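Local coordinates for protein orotidine 5'-phosphate decarboxylase (Pyrococcus horikoshii, PDB 2CZD) that probably catalyses the decarboxylation of orotidine 5'-monophosphate to UMP, the last step of de novo UMP biosynthesis, and works as a homodimer, at residues 169-174 / 202-207; 160-165 / 181-186. All blocks are in the same frame, centred on the assembly; numbering follows the deposited sequence.

The chain runs through the two contacts as 160-165, 169-174, 181-186 and 202-207, so their segments alternate and the contacts cross. Contact 2 closes first. It sets strand 181-184, the eighth of the closed parallel barrel, beside strand 158-161, the seventh, and so bridges a loop that holds helix 170-177. Contact 1 starts inside that loop and closes later, when helix 194-205, near the C terminus of the chain, comes back to the first turn of helix 170-177. Contact 2 is thus barrel wall, and contact 1 lies in the outer layer of helices. Their centres are 11 Å apart. A174 links them, its CB packing on I182 and I164.

Contact 1 of 2, residues 169-174 / 202-207; sequences GKAKDA and YDEIRG
E204 reaches from helix 194-205 to the N-terminal end of helix 170-177 and holds it with both carboxylate oxygens. Its CG stands anti to the backbone N (chi1 178°) and the chain runs on extended, which carries the carboxylate to the first turn. OE2 takes the N-H of K172 on its anti lone pair, in a nearly straight bond of 3.0 Å from K172 N to E204 OE2. OE1 accepts from the N-cap residue: G169 N lies 3.1 Å from E204 OE1, above the carboxylate plane. The positive end of the helix dipole would favour the charged carboxylate here. An alanine in place of E204 would probably leave the N-H groups of G169 and K172 without these acceptors and open a gap between the helix ends. K172 reaches across to the chain end in return. Its chain bends at chi3 (-73°), and a weak bond of 2.9 Å joins K172 NZ to G207 O. G169 to K172 lie in a range assigned to substrate binding. Beneath the polar groups, A171 CB packs on I205 CG1 at 4.1 Å. I205 also touches I182, so the two neighbouring outer helices meet over strand 181-184 of the barrel.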
ATOM      1  N   GLY B 169       6.522 -20.952 -25.996  1.00 13.37           N
ATOM      2  CA  GLY B 169       7.619 -21.492 -25.220  1.00 13.87           C
ATOM      3  C   GLY B 169       7.972 -20.672 -23.986  1.00 15.48           C
ATOM      4  O   GLY B 169       8.508 -21.213 -23.019  1.00 14.62           O
ATOM      5  N   LYS B 170       7.655 -19.381 -24.012  1.00 11.69           N
ATOM      6  CA  LYS B 170       7.982 -18.503 -22.885  1.00 14.46           C
ATOM      7  C   LYS B 170       7.398 -18.935 -21.544  1.00 11.95           C
ATOM      8  O   LYS B 170       8.090 -18.829 -20.527  1.00 13.70           O
ATOM      9  CB  LYS B 170       7.532 -17.064 -23.165  1.00 14.78           C
ATOM     10  CG  LYS B 170       8.247 -16.374 -24.312  1.00 18.52           C
ATOM     11  CD  LYS B 170       9.728 -16.249 -24.047  1.00 23.61           C
ATOM     12  CE  LYS B 170      10.426 -15.476 -25.158  1.00 27.37           C
ATOM     13  NZ  LYS B 170      11.897 -15.502 -24.950  1.00 33.34           N
ATOM     14  N   ALA B 171       6.137 -19.374 -21.526  1.00 10.74           N
ATOM     15  CA  ALA B 171       5.502 -19.777 -20.266  1.00 11.87           C
ATOM     16  C   ALA B 171       6.153 -21.040 -19.716  1.00 12.73           C
ATOM     17  O   ALA B 171       6.528 -21.105 -18.534  1.00 12.81           O
ATOM     18  CB  ALA B 171       4.002 -19.995 -20.459  1.00 14.94           C
ATOM     19  N   LYS B 172       6.312 -22.049 -20.572  1.00 12.17           N
ATOM     20  CA  LYS B 172       6.963 -23.275 -20.127  1.00 14.24           C
ATOM     21  C   LYS B 172       8.409 -22.982 -19.685  1.00 12.74           C
ATOM     22  O   LYS B 172       8.895 -23.552 -18.698  1.00 13.30           O
ATOM     23  CB  LYS B 172       6.975 -24.327 -21.243  1.00 16.00           C
ATOM     24  CG  LYS B 172       7.700 -25.604 -20.852  1.00 21.79           C
ATOM     25  CD  LYS B 172       8.074 -26.440 -22.078  1.00 28.26           C
ATOM     26  CE  LYS B 172       6.871 -27.101 -22.689  1.00 29.28           C
ATOM     27  NZ  LYS B 172       7.247 -28.197 -23.637  1.00 30.81           N
ATOM     28  N   ASP B 173       9.101 -22.101 -20.395  1.00 11.74           N
ATOM     29  CA  ASP B 173      10.464 -21.769 -20.028  1.00 11.90           C
ATOM     30  C   ASP B 173      10.525 -21.074 -18.663  1.00 12.71           C
ATOM     31  O   ASP B 173      11.451 -21.307 -17.895  1.00 13.46           O
ATOM     32  CB  ASP B 173      11.105 -20.904 -21.106  1.00 16.30           C
ATOM     33  CG  ASP B 173      11.483 -21.708 -22.353  1.00 20.49           C
ATOM     34  OD1 ASP B 173      11.960 -21.094 -23.323  1.00 29.23           O
ATOM     35  OD2 ASP B 173      11.301 -22.951 -22.350  1.00 27.33           O
ATOM     36  N   ALA B 174       9.536 -20.236 -18.360  1.00 11.24           N
ATOM     37  CA  ALA B 174       9.534 -19.549 -17.065  1.00 11.21           C
ATOM     38  C   ALA B 174       9.404 -20.570 -15.942  1.00 12.47           C
ATOM     39  O   ALA B 174      10.069 -20.451 -14.900  1.00 11.61           O
ATOM     40  CB  ALA B 174       8.379 -18.552 -16.994  1.00 11.76           C
ATOM     41  N   TYR B 202      -2.119 -23.012 -20.082  1.00 11.87           N
ATOM     42  CA  TYR B 202      -2.043 -24.192 -19.238  1.00 15.40           C
ATOM     43  C   TYR B 202      -1.466 -25.373 -20.036  1.00 16.14           C
ATOM     44  O   TYR B 202      -0.563 -26.067 -19.557  1.00 17.97           O
ATOM     45  CB  TYR B 202      -3.440 -24.514 -18.701  1.00 17.05           C
ATOM     46  CG  TYR B 202      -3.529 -25.803 -17.922  1.00 23.47           C
ATOM     47  CD1 TYR B 202      -3.671 -27.025 -18.578  1.00 26.81           C
ATOM     48  CD2 TYR B 202      -3.483 -25.803 -16.527  1.00 28.58           C
ATOM     49  CE1 TYR B 202      -3.771 -28.219 -17.864  1.00 30.92           C
ATOM     50  CE2 TYR B 202      -3.579 -26.994 -15.800  1.00 30.80           C
ATOM     51  CZ  TYR B 202      -3.725 -28.196 -16.476  1.00 33.06           C
ATOM     52  OH  TYR B 202      -3.835 -29.378 -15.770  1.00 38.20           O
ATOM     53  N   ASP B 203      -1.961 -25.569 -21.262  1.00 15.55           N
ATOM     54  CA  ASP B 203      -1.463 -26.658 -22.107  1.00 16.27           C
ATOM     55  C   ASP B 203       0.017 -26.514 -22.459  1.00 15.70           C
ATOM     56  O   ASP B 203       0.738 -27.508 -22.565  1.00 16.63           O
ATOM     57  CB  ASP B 203      -2.282 -26.764 -23.393  1.00 15.02           C
ATOM     58  CG  ASP B 203      -3.668 -27.364 -23.165  1.00 17.90           C
ATOM     59  OD1 ASP B 203      -3.900 -27.987 -22.101  1.00 18.72           O
ATOM     60  OD2 ASP B 203      -4.514 -27.222 -24.082  1.00 22.28           O
ATOM     61  N   GLU B 204       0.494 -25.290 -22.661  1.00 14.61           N
ATOM     62  CA  GLU B 204       1.907 -25.135 -22.963  1.00 15.47           C
ATOM     63  C   GLU B 204       2.739 -25.535 -21.749  1.00 17.63           C
ATOM     64  O   GLU B 204       3.726 -26.249 -21.875  1.00 17.51           O
ATOM     65  CB  GLU B 204       2.256 -23.695 -23.355  1.00 14.02           C
ATOM     66  CG  GLU B 204       3.756 -23.552 -23.608  1.00 14.71           C
ATOM     67  CD  GLU B 204       4.205 -22.152 -23.962  1.00 16.95           C
ATOM     68  OE1 GLU B 204       3.675 -21.575 -24.942  1.00 17.67           O
ATOM     69  OE2 GLU B 204       5.111 -21.637 -23.272  1.00 14.34           O
ATOM     70  N   ILE B 205       2.322 -25.082 -20.575  1.00 16.53           N
ATOM     71  CA  ILE B 205       3.033 -25.376 -19.334  1.00 22.37           C
ATOM     72  C   ILE B 205       3.073 -26.875 -19.055  1.00 24.11           C
ATOM     73  O   ILE B 205       4.106 -27.415 -18.645  1.00 25.35           O
ATOM     74  CB  ILE B 205       2.361 -24.636 -18.147  1.00 20.93           C
ATOM     75  CG1 ILE B 205       2.535 -23.126 -18.327  1.00 23.29           C
ATOM     76  CG2 ILE B 205       2.954 -25.097 -16.810  1.00 22.78           C
ATOM     77  CD1 ILE B 205       1.782 -22.290 -17.325  1.00 22.85           C
ATOM     78  N   ARG B 206       1.955 -27.551 -19.284  1.00 25.50           N
ATOM     79  CA  ARG B 206       1.903 -28.983 -19.032  1.00 31.00           C
ATOM     80  C   ARG B 206       2.292 -29.827 -20.237  1.00 33.22           C
ATOM     81  O   ARG B 206       2.190 -31.053 -20.202  1.00 34.44           O
ATOM     82  CB  ARG B 206       0.510 -29.367 -18.518  1.00 32.82           C
ATOM     83  CG  ARG B 206       0.235 -28.869 -17.100  1.00 34.46           C
ATOM     84  CD  ARG B 206       1.292 -29.395 -16.112  1.00 39.80           C
ATOM     85  NE  ARG B 206       1.244 -28.755 -14.794  1.00 42.12           N
ATOM     86  CZ  ARG B 206       0.224 -28.853 -13.943  1.00 42.17           C
ATOM     87  NH1 ARG B 206      -0.850 -29.564 -14.263  1.00 44.73           N
ATOM     88  NH2 ARG B 206       0.277 -28.241 -12.767  1.00 44.01           N
ATOM     89  N   GLY B 207       2.758 -29.174 -21.297  1.00 33.98           N
ATOM     90  CA  GLY B 207       3.143 -29.902 -22.495  1.00 36.17           C
ATOM     91  C   GLY B 207       4.637 -30.166 -22.597  1.00 37.92           C
ATOM     92  O   GLY B 207       5.401 -29.580 -21.801  1.00 40.96           O
TER
HETATM   93  O   HOH W   1       4.124 -18.847 -24.119  1.00 16.66           O

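Contact 2 of 2, residues 160-165 / 181-186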
ATOM      1  N   LEU B 160       6.346 -16.668  -7.931  1.00  8.15           N
ATOM      2  CA  LEU B 160       5.220 -16.336  -8.805  1.00 11.07           C
ATOM      3  C   LEU B 160       5.799 -15.354  -9.819  1.00  9.99           C
ATOM      4  O   LEU B 160       6.409 -14.363  -9.434  1.00 11.22           O
ATOM      5  CB  LEU B 160       4.081 -15.682  -8.011  1.00 10.57           C
ATOM      6  CG  LEU B 160       3.377 -16.597  -7.002  1.00 10.95           C
ATOM      7  CD1 LEU B 160       4.150 -16.596  -5.685  1.00 11.01           C
ATOM      8  CD2 LEU B 160       1.948 -16.112  -6.739  1.00 16.22           C
ATOM      9  N   ALA B 161       5.595 -15.609 -11.110  1.00  8.23           N
ATOM     10  CA  ALA B 161       6.197 -14.766 -12.145  1.00 10.86           C
ATOM     11  C   ALA B 161       5.245 -14.088 -13.129  1.00  9.78           C
ATOM     12  O   ALA B 161       4.587 -14.763 -13.940  1.00 10.75           O
ATOM     13  CB  ALA B 161       7.224 -15.580 -12.945  1.00 13.89           C
ATOM     14  N   PRO B 162       5.136 -12.755 -13.045  1.00  9.74           N
ATOM     15  CA  PRO B 162       4.281 -11.984 -13.946  1.00  7.88           C
ATOM     16  C   PRO B 162       5.143 -11.551 -15.142  1.00  9.39           C
ATOM     17  O   PRO B 162       6.355 -11.791 -15.189  1.00 12.06           O
ATOM     18  CB  PRO B 162       3.890 -10.773 -13.102  1.00 11.94           C
ATOM     19  CG  PRO B 162       5.169 -10.498 -12.322  1.00 13.24           C
ATOM     20  CD  PRO B 162       5.685 -11.900 -11.968  1.00 11.21           C
ATOM     21  N   GLY B 163       4.496 -10.942 -16.135  1.00 11.98           N
ATOM     22  CA  GLY B 163       5.228 -10.394 -17.272  1.00 12.28           C
ATOM     23  C   GLY B 163       5.894 -11.326 -18.267  1.00 10.37           C
ATOM     24  O   GLY B 163       6.865 -10.941 -18.923  1.00 13.46           O
ATOM     25  N   ILE B 164       5.366 -12.535 -18.381  1.00 13.01           N
ATOM     26  CA  ILE B 164       5.918 -13.529 -19.298  1.00 13.97           C
ATOM     27  C   ILE B 164       5.604 -13.096 -20.734  1.00 13.87           C
ATOM     28  O   ILE B 164       4.503 -12.600 -21.008  1.00 15.11           O
ATOM     29  CB  ILE B 164       5.286 -14.920 -19.027  1.00 15.70           C
ATOM     30  CG1 ILE B 164       5.531 -15.316 -17.563  1.00 18.78           C
ATOM     31  CG2 ILE B 164       5.879 -15.978 -19.992  1.00 17.45           C
ATOM     32  CD1 ILE B 164       6.975 -15.162 -17.144  1.00 18.35           C
ATOM     33  N   GLY B 165       6.573 -13.288 -21.631  1.00 15.47           N
ATOM     34  CA  GLY B 165       6.398 -12.926 -23.029  1.00 15.13           C
ATOM     35  C   GLY B 165       5.360 -13.792 -23.706  1.00 14.64           C
ATOM     36  O   GLY B 165       5.076 -14.905 -23.256  1.00 13.97           O
ATOM     37  N   TYR B 181       4.363 -20.501 -10.324  1.00  9.69           N
ATOM     38  CA  TYR B 181       3.141 -19.935 -10.879  1.00  9.93           C
ATOM     39  C   TYR B 181       3.493 -18.845 -11.868  1.00  9.91           C
ATOM     40  O   TYR B 181       4.494 -18.127 -11.701  1.00 11.05           O
ATOM     41  CB  TYR B 181       2.288 -19.268  -9.788  1.00  9.61           C
ATOM     42  CG  TYR B 181       1.848 -20.198  -8.688  1.00 11.03           C
ATOM     43  CD1 TYR B 181       0.635 -20.884  -8.773  1.00  9.46           C
ATOM     44  CD2 TYR B 181       2.660 -20.408  -7.570  1.00 11.18           C
ATOM     45  CE1 TYR B 181       0.234 -21.763  -7.765  1.00 10.53           C
ATOM     46  CE2 TYR B 181       2.278 -21.279  -6.564  1.00 10.27           C
ATOM     47  CZ  TYR B 181       1.070 -21.951  -6.665  1.00 13.20           C
ATOM     48  OH  TYR B 181       0.698 -22.822  -5.674  1.00 16.93           O
ATOM     49  N   ILE B 182       2.646 -18.721 -12.890  1.00 10.98           N
ATOM     50  CA  ILE B 182       2.777 -17.691 -13.896  1.00 11.36           C
ATOM     51  C   ILE B 182       1.574 -16.779 -13.642  1.00 11.92           C
ATOM     52  O   ILE B 182       0.444 -17.274 -13.534  1.00 12.38           O
ATOM     53  CB  ILE B 182       2.652 -18.280 -15.317  1.00 15.43           C
ATOM     54  CG1 ILE B 182       3.762 -19.314 -15.556  1.00 19.68           C
ATOM     55  CG2 ILE B 182       2.729 -17.164 -16.337  1.00 19.18           C
ATOM     56  CD1 ILE B 182       5.137 -18.730 -15.421  1.00 17.92           C
ATOM     57  N   ILE B 183       1.809 -15.474 -13.494  1.00 10.29           N
ATOM     58  CA  ILE B 183       0.713 -14.519 -13.282  1.00  9.83           C
ATOM     59  C   ILE B 183       0.351 -13.962 -14.657  1.00 10.04           C
ATOM     60  O   ILE B 183       1.199 -13.396 -15.358  1.00 10.84           O
ATOM     61  CB  ILE B 183       1.151 -13.365 -12.358  1.00  8.95           C
ATOM     62  CG1 ILE B 183       1.437 -13.934 -10.967  1.00  8.37           C
ATOM     63  CG2 ILE B 183       0.099 -12.267 -12.325  1.00 12.86           C
ATOM     64  CD1 ILE B 183       2.097 -12.925 -10.043  1.00 11.24           C
ATOM     65  N   VAL B 184      -0.901 -14.185 -15.037  1.00  7.84           N
ATOM     66  CA  VAL B 184      -1.433 -13.754 -16.323  1.00  8.56           C
ATOM     67  C   VAL B 184      -2.618 -12.811 -16.143  1.00 12.10           C
ATOM     68  O   VAL B 184      -3.465 -13.065 -15.304  1.00 11.61           O
ATOM     69  CB  VAL B 184      -1.905 -14.985 -17.114  1.00 10.04           C
ATOM     70  CG1 VAL B 184      -2.398 -14.560 -18.519  1.00 11.32           C
ATOM     71  CG2 VAL B 184      -0.764 -15.976 -17.239  1.00 14.27           C
ATOM     72  N   GLY B 185      -2.681 -11.747 -16.941  1.00 11.14           N
ATOM     73  CA  GLY B 185      -3.790 -10.811 -16.843  1.00 12.97           C
ATOM     74  C   GLY B 185      -4.637 -10.708 -18.108  1.00 11.90           C
ATOM     75  O   GLY B 185      -5.413 -11.619 -18.427  1.00 12.46           O
ATOM     76  N   ARG B 186      -4.491  -9.589 -18.812  1.00 11.28           N
ATOM     77  CA  ARG B 186      -5.248  -9.314 -20.037  1.00  9.69           C
ATOM     78  C   ARG B 186      -5.289 -10.449 -21.047  1.00 13.26           C
ATOM     79  O   ARG B 186      -6.299 -10.618 -21.736  1.00 15.44           O
ATOM     80  CB  ARG B 186      -4.672  -8.083 -20.748  1.00 14.56           C
ATOM     81  CG  ARG B 186      -4.842  -6.784 -20.007  1.00 21.55           C
ATOM     82  CD  ARG B 186      -4.169  -5.624 -20.745  1.00 25.48           C
ATOM     83  NE  ARG B 186      -4.302  -4.387 -19.978  1.00 26.34           N
ATOM     84  CZ  ARG B 186      -5.393  -3.625 -19.966  1.00 29.47           C
ATOM     85  NH1 ARG B 186      -5.423  -2.526 -19.222  1.00 27.71           N
ATOM     86  NH2 ARG B 186      -6.443  -3.942 -20.720  1.00 27.13           N
TER
HETATM   87  O   HOH W   2       1.604 -10.439 -16.036  1.00 23.54           O
HETATM   88  O   HOH W   3       2.529 -13.194 -17.822  1.00 16.61           O
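The first torsions of I182 and I164 turn their branches together. In I182, CG1 is anti to the carbonyl carbon (chi1 -61°), which leaves CG2 anti to the backbone N and next to I164. In I164, CG1 is anti to the carbonyl carbon (chi1 -57°). The two side chains cross at about a right angle, with I164 CG1 3.6 Å from I182 CG2. The side chains of L160 and Y181 lie side by side and point the same way, with L160 CG 3.9 Å from Y181 CD2. I183 sets its CB against P162 CB at 3.8 Å, and its extended arm lays CD1 near L160 CB.

Between the backbones, A161 uses both its N-H and its C=O toward strand 181-184. A161 N donates to Y181 O at 2.8 Å, and I183 N donates to A161 O at 2.9 Å, from above the carbonyl plane. This is the parallel pairing of a right-handed beta-alpha-beta unit in a TIM barrel: strand 158-161, helix 170-177, strand 181-184. L160, Y181 and I183 touch V3 of strand 2-5, while I182 and I164 face helix 170-177 and pack on A174.

Beyond P162 the backbones separate, and two waters join them. Both donate to I183 O. One accepts from G163 N, and the other from I164 N. P162 to G165 belong to a range assigned to substrate binding, and G185 and R186, which follow strand 181-184, are so assigned too. The side chain of I183 comes within about 4 Å of that of K29, also assigned to substrate binding.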